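Local structure of ABC transporter, substrate binding protein (Agrobacterium tumefaciens, 3C9H) at residues 109-114 / 279-284; 86-91 / 266-271; 35-40 / 62-67; 48-53 / 290-295; 131-136 / 259-264. The protein probably serves as the periplasmic solute-binding component of an ABC importer, capturing a substrate not yet identified and presenting it to the membrane transporter. All coordinates share one frame; numbering follows the deposited sequence.

Contact 1 of 5, residues 109-114 / 279-284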
# COMPACT_ATOMS: atom_id res chain seq x y z
N GLN A 109 12.24 14.91 8.03
CA GLN A 109 13.58 15.46 7.97
C GLN A 109 14.41 14.65 6.96
O GLN A 109 14.12 13.48 6.70
CB GLN A 109 14.24 15.49 9.35
CG GLN A 109 14.36 14.14 10.05
CD GLN A 109 15.10 14.25 11.37
OE1 GLN A 109 16.30 14.46 11.39
NE2 GLN A 109 14.38 14.11 12.48
N ARG A 110 15.41 15.31 6.38
CA ARG A 110 16.23 14.75 5.34
C ARG A 110 17.05 13.59 5.89
O ARG A 110 17.54 13.63 7.04
CB ARG A 110 17.15 15.84 4.75
CG ARG A 110 17.98 15.44 3.56
CD ARG A 110 18.83 16.64 3.04
NE ARG A 110 19.50 16.35 1.77
CZ ARG A 110 19.06 16.73 0.57
NH1 ARG A 110 17.93 17.42 0.43
NH2 ARG A 110 19.77 16.42 -0.50
N SER A 111 17.20 12.57 5.05
CA SER A 111 18.00 11.41 5.39
C SER A 111 19.02 11.17 4.30
O SER A 111 18.71 10.57 3.27
CB SER A 111 17.11 10.18 5.52
OG SER A 111 16.25 10.30 6.61
N ASP A 112 20.25 11.65 4.54
CA ASP A 112 21.35 11.51 3.58
C ASP A 112 22.07 10.24 3.88
O ASP A 112 22.90 10.19 4.80
CB ASP A 112 22.32 12.68 3.68
CG ASP A 112 21.72 13.97 3.20
OD1 ASP A 112 20.89 13.92 2.28
OD2 ASP A 112 22.10 15.04 3.74
N LEU A 113 21.79 9.21 3.09
CA LEU A 113 22.25 7.86 3.40
C LEU A 113 23.13 7.28 2.30
O LEU A 113 23.30 7.88 1.23
CB LEU A 113 21.06 6.93 3.65
CG LEU A 113 20.15 7.30 4.83
CD1 LEU A 113 18.77 6.58 4.82
CD2 LEU A 113 20.90 7.05 6.11
N ALA A 114 23.65 6.09 2.60
CA ALA A 114 24.50 5.28 1.72
C ALA A 114 23.93 5.10 0.32
O ALA A 114 24.57 5.42 -0.65
CB ALA A 114 24.71 3.90 2.37
N ARG A 279 18.62 4.38 10.45
CA ARG A 279 19.22 3.05 10.39
C ARG A 279 18.25 2.03 9.80
O ARG A 279 18.64 1.18 8.98
CB ARG A 279 19.66 2.54 11.78
CG ARG A 279 20.87 1.61 11.64
CD ARG A 279 21.29 0.94 12.91
NE ARG A 279 21.76 1.89 13.89
CZ ARG A 279 22.22 1.58 15.09
NH1 ARG A 279 22.25 0.31 15.51
NH2 ARG A 279 22.62 2.55 15.92
N TYR A 280 17.01 2.09 10.26
CA TYR A 280 15.94 1.22 9.77
C TYR A 280 15.65 1.52 8.28
O TYR A 280 15.56 0.61 7.44
CB TYR A 280 14.71 1.48 10.60
CG TYR A 280 13.63 0.45 10.52
CD1 TYR A 280 13.74 -0.78 11.18
CD2 TYR A 280 12.44 0.72 9.85
CE1 TYR A 280 12.70 -1.73 11.14
CE2 TYR A 280 11.39 -0.23 9.82
CZ TYR A 280 11.54 -1.44 10.47
OH TYR A 280 10.51 -2.37 10.43
N LEU A 281 15.53 2.80 7.95
CA LEU A 281 15.39 3.19 6.53
C LEU A 281 16.53 2.66 5.66
O LEU A 281 16.30 2.05 4.61
CB LEU A 281 15.30 4.72 6.43
CG LEU A 281 15.22 5.31 5.04
CD1 LEU A 281 14.08 4.65 4.17
CD2 LEU A 281 15.08 6.83 5.13
N GLU A 282 17.76 2.86 6.10
CA GLU A 282 18.90 2.29 5.41
C GLU A 282 18.74 0.76 5.23
O GLU A 282 19.02 0.24 4.14
CB GLU A 282 20.19 2.59 6.18
CG GLU A 282 21.46 2.37 5.40
CD GLU A 282 22.60 3.14 6.02
OE1 GLU A 282 22.90 2.84 7.20
OE2 GLU A 282 23.17 4.05 5.34
N PHE A 283 18.29 0.06 6.27
CA PHE A 283 18.08 -1.37 6.14
C PHE A 283 17.01 -1.71 5.08
O PHE A 283 17.22 -2.60 4.24
CB PHE A 283 17.75 -2.02 7.49
CG PHE A 283 17.48 -3.49 7.38
CD1 PHE A 283 18.53 -4.41 7.38
CD2 PHE A 283 16.19 -3.95 7.19
CE1 PHE A 283 18.26 -5.77 7.23
CE2 PHE A 283 15.92 -5.32 7.03
CZ PHE A 283 16.94 -6.22 7.04
N PHE A 284 15.88 -1.01 5.10
CA PHE A 284 14.85 -1.16 4.10
C PHE A 284 15.32 -0.86 2.67
O PHE A 284 14.73 -1.36 1.73
CB PHE A 284 13.61 -0.31 4.43
CG PHE A 284 12.61 -1.02 5.32
CD1 PHE A 284 11.28 -1.19 4.91
CD2 PHE A 284 13.01 -1.55 6.54
CE1 PHE A 284 10.37 -1.86 5.70
CE2 PHE A 284 12.10 -2.23 7.34
CZ PHE A 284 10.79 -2.38 6.93
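L113 and L281 meet with different chi1 settings. In L113 the CG stands beside the backbone N (chi1 -62°), whereas in L281 it lies anti to that atom (chi1 177°), and the two side chains converge at a slant until L113 CD1 rests 3.7 Å from L281 CD2. The same CD2 methyl of L281 also receives S111 from the loop, with S111 CB at 3.9 Å, so one methyl of L281 is touched by two loop residues. The side chain of L281 also touches L132. The second branch of L113 turns to the next helical position: its CD2 lies 3.8 Å from OE2 of E282. That carboxylate is carried outward by an extended chain beyond CG, and its OE2 comes within 3.3 Å of A114 CB. The backbone amide of A114 offers OE2 a weak hydrogen bond, long at 3.4 Å from N to OE2 though fairly straight. The contact is thus graded, from an apolar patch at L281 and S111, both buried, to a loosely held polar margin at A114. The loop 109-114, which follows strand 108-109, is in this way laid against one side of helix 274-285, while Y280 and F283 of the same helix pack against helix 44-57, and F283 also reaches helix 287-296.

Contact 2 of 5, residues 86-91 / 266-271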
# COMPACT_ATOMS: atom_id res chain seq x y z
N LYS A 86 7.34 14.28 20.94
CA LYS A 86 8.04 13.43 20.01
C LYS A 86 7.05 12.49 19.28
O LYS A 86 5.89 12.31 19.67
CB LYS A 86 9.22 12.72 20.70
CG LYS A 86 10.37 13.74 21.13
CD LYS A 86 11.07 14.41 19.91
CE LYS A 86 11.75 15.74 20.18
NZ LYS A 86 11.79 16.59 18.92
N THR A 87 7.52 11.93 18.18
CA THR A 87 6.68 11.06 17.35
C THR A 87 7.54 9.86 16.92
O THR A 87 8.62 9.65 17.45
CB THR A 87 6.03 11.88 16.17
OG1 THR A 87 4.96 11.14 15.57
CG2 THR A 87 7.04 12.26 15.07
N ALA A 88 7.05 9.08 15.97
CA ALA A 88 7.76 7.90 15.48
C ALA A 88 9.14 8.28 14.93
O ALA A 88 9.38 9.41 14.49
CB ALA A 88 6.94 7.21 14.38
N ASP A 89 10.03 7.29 14.92
CA ASP A 89 11.35 7.45 14.35
C ASP A 89 11.36 7.14 12.84
O ASP A 89 12.28 7.57 12.12
CB ASP A 89 12.31 6.54 15.09
CG ASP A 89 12.32 6.80 16.60
OD1 ASP A 89 12.29 7.98 16.97
OD2 ASP A 89 12.33 5.85 17.41
N PHE A 90 10.37 6.36 12.40
CA PHE A 90 10.18 5.93 11.00
C PHE A 90 8.69 5.79 10.70
O PHE A 90 7.94 5.18 11.48
CB PHE A 90 10.91 4.59 10.74
CG PHE A 90 10.99 4.21 9.28
CD1 PHE A 90 11.64 5.00 8.36
CD2 PHE A 90 10.40 3.05 8.84
CE1 PHE A 90 11.68 4.61 7.01
CE2 PHE A 90 10.45 2.66 7.50
CZ PHE A 90 11.10 3.46 6.59
N ALA A 91 8.26 6.40 9.59
CA ALA A 91 6.91 6.32 9.11
C ALA A 91 6.96 5.61 7.78
O ALA A 91 7.70 6.01 6.88
CB ALA A 91 6.29 7.71 8.94
N LEU A 266 9.99 7.55 5.48
CA LEU A 266 10.61 8.84 5.89
C LEU A 266 10.82 8.84 7.41
O LEU A 266 10.19 8.06 8.11
CB LEU A 266 9.75 10.02 5.46
CG LEU A 266 8.33 10.15 6.04
CD1 LEU A 266 8.37 10.76 7.45
CD2 LEU A 266 7.38 10.99 5.10
N VAL A 267 11.73 9.69 7.88
CA VAL A 267 12.01 9.91 9.28
C VAL A 267 11.36 11.22 9.65
O VAL A 267 11.69 12.25 9.06
CB VAL A 267 13.53 10.03 9.54
CG1 VAL A 267 13.81 10.47 10.98
CG2 VAL A 267 14.23 8.71 9.19
N PRO A 268 10.39 11.19 10.57
CA PRO A 268 9.74 12.39 11.04
C PRO A 268 10.72 13.41 11.68
O PRO A 268 11.69 13.04 12.34
CB PRO A 268 8.73 11.86 12.08
CG PRO A 268 8.44 10.43 11.62
CD PRO A 268 9.81 9.97 11.19
N GLU A 269 10.46 14.68 11.44
CA GLU A 269 11.17 15.78 12.06
C GLU A 269 11.22 15.66 13.60
O GLU A 269 12.26 15.97 14.21
CB GLU A 269 10.49 17.09 11.67
CG GLU A 269 11.23 18.33 12.09
CD GLU A 269 10.86 18.83 13.47
OE1 GLU A 269 9.84 18.35 14.03
OE2 GLU A 269 11.58 19.72 13.99
N ALA A 270 10.12 15.19 14.20
CA ALA A 270 9.99 15.10 15.67
C ALA A 270 10.31 13.71 16.24
O ALA A 270 9.94 13.38 17.37
CB ALA A 270 8.61 15.50 16.08
N ALA A 271 11.00 12.90 15.45
CA ALA A 271 11.50 11.61 15.91
C ALA A 271 12.26 11.79 17.22
O ALA A 271 13.05 12.73 17.35
CB ALA A 271 12.42 11.01 14.86
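A91 and L266 form an antiparallel hydrogen-bonded pair, with A91 N to L266 O at 2.9 Å and almost straight (177°), and L266 N returning to A91 O at 3.1 Å. Their side chains share one face, where A91 CB and L266 CD1 touch at 4.0 Å. The ladder is interrupted at P268, whose ring packs on the loop before A91: its CG lies 3.2 Å from A88 O, and its CB is pressed against T87 CG2 at 3.5 Å, tighter than usual for two carbons. Within the type I turn from P268 to A271, A270 O accepts from T87 N over 2.9 Å, the donor above the carbonyl plane. The aliphatic chain of K86, bent at chi2, lies against that same oxygen, with CD 3.0 Å from A270 O.

In the next shell, D89 is fixed by bonds to strand and loop: its OD1 accepts from N273 N and its OD2 from V37 N. The hydroxyl OG1 of T87 pairs with E80, and I77 of helix 70-82 packs on both T87 and A91. Outward from V267, Q109 continues the backbone pairing.

Chemically, A88 O and D89 O are buried here with no hydrogen-bonding partner, and P268, having no N-H, probably contributes to this; their surroundings across the contact are carbons of P268, V267 and A271, including a CA-H...O approach from A271 to A88 O.

Contact 3 of 5, residues 35-40 / 62-67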
# COMPACT_ATOMS: atom_id res chain seq x y z
N THR A 35 15.00 1.94 21.94
CA THR A 35 13.85 1.43 21.23
C THR A 35 13.54 2.31 20.00
O THR A 35 13.35 3.53 20.10
CB THR A 35 12.63 1.31 22.18
OG1 THR A 35 12.99 0.50 23.31
CG2 THR A 35 11.42 0.69 21.49
N LEU A 36 13.52 1.66 18.84
CA LEU A 36 13.02 2.23 17.59
C LEU A 36 11.49 2.18 17.58
O LEU A 36 10.88 1.13 17.80
CB LEU A 36 13.55 1.42 16.39
CG LEU A 36 12.99 1.77 15.02
CD1 LEU A 36 13.58 3.12 14.51
CD2 LEU A 36 13.22 0.63 14.07
N VAL A 37 10.88 3.32 17.32
CA VAL A 37 9.44 3.38 17.21
C VAL A 37 9.08 3.55 15.72
O VAL A 37 9.55 4.48 15.07
CB VAL A 37 8.83 4.50 18.04
CG1 VAL A 37 7.33 4.57 17.82
CG2 VAL A 37 9.14 4.26 19.57
N VAL A 38 8.22 2.67 15.23
CA VAL A 38 7.79 2.67 13.81
C VAL A 38 6.27 2.83 13.73
O VAL A 38 5.54 2.08 14.38
CB VAL A 38 8.23 1.33 13.11
CG1 VAL A 38 7.77 1.28 11.65
CG2 VAL A 38 9.76 1.09 13.25
N TYR A 39 5.78 3.81 12.98
CA TYR A 39 4.38 3.80 12.53
C TYR A 39 4.32 3.31 11.09
O TYR A 39 4.90 3.94 10.19
CB TYR A 39 3.71 5.16 12.59
CG TYR A 39 3.73 5.85 13.94
CD1 TYR A 39 4.08 5.18 15.10
CD2 TYR A 39 3.40 7.22 14.02
CE1 TYR A 39 4.09 5.85 16.33
CE2 TYR A 39 3.44 7.88 15.20
CZ TYR A 39 3.77 7.20 16.36
OH TYR A 39 3.79 7.90 17.55
N SER A 40 3.64 2.19 10.87
CA SER A 40 3.62 1.51 9.57
C SER A 40 2.28 0.92 9.20
O SER A 40 1.50 0.49 10.04
CB SER A 40 4.70 0.45 9.53
OG SER A 40 4.65 -0.35 8.37
N ALA A 62 15.87 -2.51 20.36
CA ALA A 62 14.49 -2.94 20.51
C ALA A 62 13.64 -2.25 19.42
O ALA A 62 14.00 -1.16 18.98
CB ALA A 62 13.96 -2.58 21.90
N VAL A 63 12.57 -2.91 18.98
CA VAL A 63 11.67 -2.35 17.94
C VAL A 63 10.24 -2.33 18.45
O VAL A 63 9.66 -3.36 18.78
CB VAL A 63 11.74 -3.15 16.62
CG1 VAL A 63 10.78 -2.57 15.58
CG2 VAL A 63 13.16 -3.16 16.09
N HIS A 64 9.68 -1.13 18.51
CA HIS A 64 8.30 -0.89 18.86
C HIS A 64 7.52 -0.59 17.57
O HIS A 64 7.59 0.53 17.00
CB HIS A 64 8.27 0.28 19.84
CG HIS A 64 6.91 0.61 20.36
ND1 HIS A 64 5.88 1.00 19.54
CD2 HIS A 64 6.44 0.70 21.62
CE1 HIS A 64 4.81 1.26 20.28
NE2 HIS A 64 5.14 1.10 21.54
N TYR A 65 6.79 -1.59 17.09
CA TYR A 65 6.17 -1.56 15.78
C TYR A 65 4.69 -1.35 15.92
O TYR A 65 4.00 -2.19 16.48
CB TYR A 65 6.44 -2.87 15.02
CG TYR A 65 6.00 -2.85 13.57
CD1 TYR A 65 6.87 -2.40 12.56
CD2 TYR A 65 4.72 -3.30 13.19
CE1 TYR A 65 6.49 -2.42 11.20
CE2 TYR A 65 4.33 -3.30 11.83
CZ TYR A 65 5.22 -2.85 10.85
OH TYR A 65 4.84 -2.84 9.50
N GLU A 66 4.20 -0.22 15.40
CA GLU A 66 2.78 0.09 15.38
C GLU A 66 2.19 0.01 13.98
O GLU A 66 2.52 0.80 13.09
CB GLU A 66 2.50 1.49 15.99
CG GLU A 66 3.15 1.70 17.33
CD GLU A 66 2.35 2.62 18.27
OE1 GLU A 66 1.15 2.89 18.01
OE2 GLU A 66 2.94 3.05 19.29
N ASP A 67 1.30 -0.95 13.82
CA ASP A 67 0.60 -1.26 12.59
C ASP A 67 -0.72 -0.50 12.66
O ASP A 67 -1.57 -0.77 13.50
CB ASP A 67 0.44 -2.80 12.49
CG ASP A 67 -0.47 -3.28 11.38
OD1 ASP A 67 -1.08 -2.48 10.63
OD2 ASP A 67 -0.57 -4.52 11.25
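The hydroxyl of S40 and that of Y65 form the shortest side-chain bond here, S40 OG donating to Y65 OH over 2.7 Å. Both groups have a second partner in the turn that follows strand 35-40, since Y65 OH also bonds L42 O and S40 OG also bonds L42 N. The setting is a right-handed beta-alpha-beta unit, in which strand 35-40, helix 44-57 and strand 62-67 follow one another and the two strands lie side by side and parallel, their axes 20° apart and 4.4 Å at closest. Such units build the lobes of periplasmic binding proteins. The backbone ladder is regular: L36 N, V38 N and S40 N donate to A62 O, H64 O and E66 O, while L36 O and V38 O accept from H64 N and E66 N.

On the face carrying L36, V38, V63 and Y65, the tyrosine ring runs obliquely across V38, its CD1 3.9 Å from V38 CG1. A chi1 of -172° turns the Y65 ring along strand 35-40, where CE1 and OH reach S40. Helix 44-57 packs over V63 and Y65, and Y280 over L36, V38 and Y65. On the other face Y39 and E66 point the same way, side by side; Y39 OH hydrogen-bonds E80 and E66 OE1 makes a salt bridge with R76. D67 OD2 is held by E44 N, close to the magnesium ion that S41 and D43 bind. At the edge of the pair, T35 CG2 rests on H64 CB at 3.6 Å.

Contact 4 of 5, residues 48-53 / 290-295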
# COMPACT_ATOMS: atom_id res chain seq x y z
N THR A 48 7.33 -8.90 9.96
CA THR A 48 8.16 -9.58 10.95
C THR A 48 9.53 -9.98 10.42
O THR A 48 10.50 -9.75 11.10
CB THR A 48 7.35 -10.74 11.63
OG1 THR A 48 6.27 -10.13 12.36
CG2 THR A 48 8.21 -11.56 12.60
N PRO A 49 9.63 -10.56 9.21
CA PRO A 49 10.94 -10.88 8.62
C PRO A 49 11.87 -9.65 8.40
O PRO A 49 13.10 -9.76 8.51
CB PRO A 49 10.58 -11.53 7.28
CG PRO A 49 9.24 -12.13 7.51
CD PRO A 49 8.54 -11.05 8.34
N MET A 50 11.28 -8.50 8.10
CA MET A 50 12.06 -7.26 8.01
C MET A 50 12.56 -6.83 9.39
O MET A 50 13.75 -6.49 9.55
CB MET A 50 11.27 -6.13 7.35
CG MET A 50 10.94 -6.38 5.88
SD MET A 50 12.32 -6.59 4.72
CE MET A 50 12.87 -4.89 4.65
N ILE A 51 11.67 -6.89 10.37
CA ILE A 51 12.04 -6.58 11.74
C ILE A 51 13.16 -7.53 12.24
O ILE A 51 14.14 -7.09 12.82
CB ILE A 51 10.81 -6.60 12.67
CG1 ILE A 51 9.84 -5.46 12.29
CG2 ILE A 51 11.22 -6.43 14.11
CD1 ILE A 51 8.39 -5.64 12.73
N GLU A 52 12.99 -8.83 11.99
CA GLU A 52 14.00 -9.81 12.40
C GLU A 52 15.34 -9.55 11.72
O GLU A 52 16.38 -9.62 12.36
CB GLU A 52 13.51 -11.22 12.12
CG GLU A 52 12.38 -11.63 13.07
CD GLU A 52 11.67 -12.94 12.69
OE1 GLU A 52 11.91 -13.46 11.56
OE2 GLU A 52 10.84 -13.40 13.51
N GLY A 53 15.32 -9.24 10.43
CA GLY A 53 16.55 -8.95 9.68
C GLY A 53 17.28 -7.74 10.23
O GLY A 53 18.50 -7.76 10.45
N GLN A 290 15.88 -5.33 0.89
CA GLN A 290 15.11 -5.42 -0.36
C GLN A 290 14.99 -6.86 -0.89
O GLN A 290 13.99 -7.19 -1.53
CB GLN A 290 15.73 -4.50 -1.42
CG GLN A 290 15.58 -3.00 -1.09
CD GLN A 290 14.29 -2.36 -1.61
OE1 GLN A 290 13.58 -1.69 -0.84
NE2 GLN A 290 13.99 -2.56 -2.88
N THR A 291 15.99 -7.70 -0.61
CA THR A 291 15.92 -9.12 -1.00
C THR A 291 14.90 -9.90 -0.14
O THR A 291 14.20 -10.78 -0.64
CB THR A 291 17.32 -9.80 -0.97
OG1 THR A 291 18.20 -9.10 -1.84
CG2 THR A 291 17.24 -11.26 -1.44
N ILE A 292 14.81 -9.57 1.15
CA ILE A 292 13.77 -10.15 2.03
C ILE A 292 12.38 -9.82 1.52
O ILE A 292 11.53 -10.71 1.40
CB ILE A 292 13.92 -9.71 3.51
CG1 ILE A 292 15.23 -10.24 4.11
CG2 ILE A 292 12.70 -10.18 4.33
CD1 ILE A 292 15.67 -9.52 5.43
N MET A 293 12.14 -8.55 1.20
CA MET A 293 10.85 -8.15 0.57
C MET A 293 10.52 -8.97 -0.70
O MET A 293 9.47 -9.61 -0.81
CB MET A 293 10.93 -6.70 0.10
CG MET A 293 10.68 -5.61 1.11
SD MET A 293 11.05 -4.01 0.29
CE MET A 293 11.30 -3.00 1.75
N ALA A 294 11.44 -8.94 -1.65
CA ALA A 294 11.26 -9.60 -2.93
C ALA A 294 11.09 -11.11 -2.80
O ALA A 294 10.25 -11.71 -3.47
CB ALA A 294 12.42 -9.30 -3.85
N ARG A 295 11.92 -11.73 -1.96
CA ARG A 295 12.02 -13.19 -1.92
C ARG A 295 11.15 -13.82 -0.86
O ARG A 295 10.79 -15.00 -0.98
CB ARG A 295 13.46 -13.63 -1.71
CG ARG A 295 14.41 -13.00 -2.69
CD ARG A 295 14.70 -13.83 -3.94
NE ARG A 295 15.95 -13.37 -4.54
CZ ARG A 295 16.09 -12.24 -5.26
NH1 ARG A 295 15.05 -11.45 -5.53
NH2 ARG A 295 17.30 -11.92 -5.73
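Apolar contact centres on M50 and I292: SD of M50 lies 3.6 Å from I292 CG2 and 3.7 Å from I292 CB, the two side chains sliding past each other in opposite directions. M50 bends at chi2 (-60°) and chi3 (-73°), which turns the thioether against I292. Beyond the sulfur, the terminal methyl turns to a second methionine, M50 CE standing 3.8 Å from M293 CE. M293 is extended beyond CG, and the two side chains cross at about a right angle and touch methyl to methyl.

Aliphatic contacts complete the interface. I292 CG2 also meets P49 CB at 3.9 Å, so one methyl of the isoleucine is shared by a proline ring and a sulfur. The other end of I292, CD1, extends toward G53 and lies 4.4 Å from G53 CA, the bare backbone there allowing the isoleucine a close approach.

Hydrogen bonds play no part across the interface; each helix keeps its own, E52 N to T48 O and A294 N to Q290 O among them. F283 and F284 of helix 274-285 pack against M50, and F284 also touches M293.

The segments run nearly antiparallel, 156° between their directions, with axes 9.8 Å apart at closest. Here they join helix 44-57 of the beta-alpha-beta unit to helix 287-296 in the lobe of a periplasmic binding protein.

Contact 5 of 5, residues 131-136 / 259-264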
# COMPACT_ATOMS: atom_id res chain seq x y z
N ALA A 131 10.47 5.95 -1.96
CA ALA A 131 9.61 4.86 -2.39
C ALA A 131 10.41 3.59 -2.29
O ALA A 131 11.51 3.50 -2.87
CB ALA A 131 9.16 5.06 -3.85
N LEU A 132 9.89 2.58 -1.62
CA LEU A 132 10.68 1.37 -1.30
C LEU A 132 10.22 0.04 -1.88
O LEU A 132 10.94 -0.96 -1.79
CB LEU A 132 10.82 1.24 0.23
CG LEU A 132 11.47 2.45 0.92
CD1 LEU A 132 11.27 2.37 2.46
CD2 LEU A 132 12.94 2.54 0.54
N THR A 133 9.00 0.02 -2.44
CA THR A 133 8.37 -1.18 -2.97
C THR A 133 7.69 -0.81 -4.28
O THR A 133 7.57 0.36 -4.62
CB THR A 133 7.28 -1.71 -2.01
OG1 THR A 133 6.16 -0.80 -1.99
CG2 THR A 133 7.84 -1.91 -0.58
N PHE A 134 7.19 -1.82 -4.98
CA PHE A 134 6.49 -1.63 -6.27
C PHE A 134 5.33 -2.66 -6.27
O PHE A 134 5.53 -3.82 -6.60
CB PHE A 134 7.53 -1.87 -7.38
CG PHE A 134 7.14 -1.36 -8.75
CD1 PHE A 134 7.23 -0.01 -9.06
CD2 PHE A 134 6.73 -2.25 -9.73
CE1 PHE A 134 6.88 0.46 -10.34
CE2 PHE A 134 6.39 -1.80 -11.01
CZ PHE A 134 6.47 -0.45 -11.31
N GLU A 135 4.14 -2.23 -5.84
CA GLU A 135 2.99 -3.15 -5.54
C GLU A 135 1.71 -2.80 -6.32
O GLU A 135 1.25 -1.68 -6.24
CB GLU A 135 2.69 -3.11 -4.03
CG GLU A 135 3.80 -3.76 -3.19
CD GLU A 135 3.60 -3.49 -1.71
OE1 GLU A 135 2.69 -4.11 -1.12
OE2 GLU A 135 4.33 -2.63 -1.15
N PRO A 136 1.15 -3.75 -7.09
CA PRO A 136 -0.02 -3.47 -7.91
C PRO A 136 -1.36 -3.62 -7.18
O PRO A 136 -1.44 -4.37 -6.20
CB PRO A 136 0.08 -4.51 -9.02
CG PRO A 136 0.65 -5.72 -8.33
CD PRO A 136 1.67 -5.11 -7.32
N VAL A 259 -2.75 -0.12 -11.79
CA VAL A 259 -2.15 0.91 -10.96
C VAL A 259 -1.12 0.27 -10.02
O VAL A 259 -1.34 -0.82 -9.48
CB VAL A 259 -3.20 1.69 -10.17
CG1 VAL A 259 -2.48 2.65 -9.18
CG2 VAL A 259 -4.13 2.47 -11.14
N VAL A 260 0.02 0.96 -9.85
CA VAL A 260 1.10 0.48 -8.99
C VAL A 260 1.46 1.55 -7.96
O VAL A 260 1.66 2.75 -8.29
CB VAL A 260 2.35 0.07 -9.78
CG1 VAL A 260 3.48 -0.41 -8.84
CG2 VAL A 260 2.00 -0.99 -10.77
N MET A 261 1.54 1.13 -6.71
CA MET A 261 1.96 2.05 -5.66
C MET A 261 3.29 1.60 -5.14
O MET A 261 3.74 0.49 -5.40
CB MET A 261 0.94 2.15 -4.52
CG MET A 261 0.85 0.94 -3.58
SD MET A 261 2.11 0.68 -2.26
CE MET A 261 2.28 2.36 -1.77
N SER A 262 3.90 2.48 -4.36
CA SER A 262 5.18 2.19 -3.74
C SER A 262 5.09 2.66 -2.31
O SER A 262 4.72 3.80 -2.09
CB SER A 262 6.28 2.97 -4.45
OG SER A 262 6.46 2.58 -5.80
N ARG A 263 5.42 1.81 -1.33
CA ARG A 263 5.43 2.24 0.06
C ARG A 263 6.53 3.29 0.25
O ARG A 263 7.67 3.12 -0.22
CB ARG A 263 5.68 1.05 1.00
CG ARG A 263 4.52 0.09 1.02
CD ARG A 263 4.78 -1.14 1.86
NE ARG A 263 3.79 -2.11 1.45
CZ ARG A 263 2.58 -2.23 1.98
NH1 ARG A 263 2.21 -1.55 3.06
NH2 ARG A 263 1.75 -3.10 1.43
N ILE A 264 6.20 4.36 0.94
CA ILE A 264 7.12 5.48 1.15
C ILE A 264 7.57 5.53 2.60
O ILE A 264 6.74 5.51 3.53
CB ILE A 264 6.47 6.82 0.73
CG1 ILE A 264 6.32 6.91 -0.79
CG2 ILE A 264 7.29 8.04 1.25
CD1 ILE A 264 5.68 8.27 -1.21
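R263 lies against segment 131-136 from CB to NH2. Its CB lies 3.5 Å from T133 OG1, and CG is 3.5 Å both from that hydroxyl and from E135 OE2. Next CD passes E135 OE2 at 3.4 Å and T133 CG2. The extended chain then delivers NE to E135 OE2 at 2.7 Å, a bond bent to 136° and tilted from the guanidinium plane, while NH2 meets E135 OE1 at 2.9 Å within that plane. The carboxylate is thus gripped side-on, its plane 28° from that of the guanidinium, both bonds using syn lone pairs. The anti lone pair of OE2 takes T133 OG1, and OE1 also bonds S237.

These residues stand where strand 258-268 pairs antiparallel with 135-142 and then 129-131, the register slipping by one between A131 and E135, probably near the junction of the two lobes of a periplasmic binding protein fold. T133 bridges the slip: its OG1 accepts a straight bond (178°) from R263 N, and its O accepts from S262 OG. On the other side, V260 CG1 sits centrally over one face of the F134 ring. Beyond the salt bridge, NH1 of R263 hydrogen-bonds a citrate, probably from the crystallisation liquor.

Strand 258-268 ties contact 2 to contact 5, whose centres are about 21 Å apart, and strand pairing carries contact 2 on to contact 3, where D89 N bonds V37 O at 2.9 Å. Contact 1 docks onto contact 2 through Q109 N and V267 O, also at 2.9 Å, and its helix 274-285 touches all four other contacts: Y280 packs on L36, F284 CD1 on M293 CE and L281 on L132. Contacts 3 and 5 do not touch, their nearest atoms being about 6 Å apart, yet both approach the magnesium site formed by S41 and D43: the side chain of D67 is about 4 Å from the ion and that of R263 about 6 Å. Contact 4 lies farther off, M50 about 14 Å from the ion.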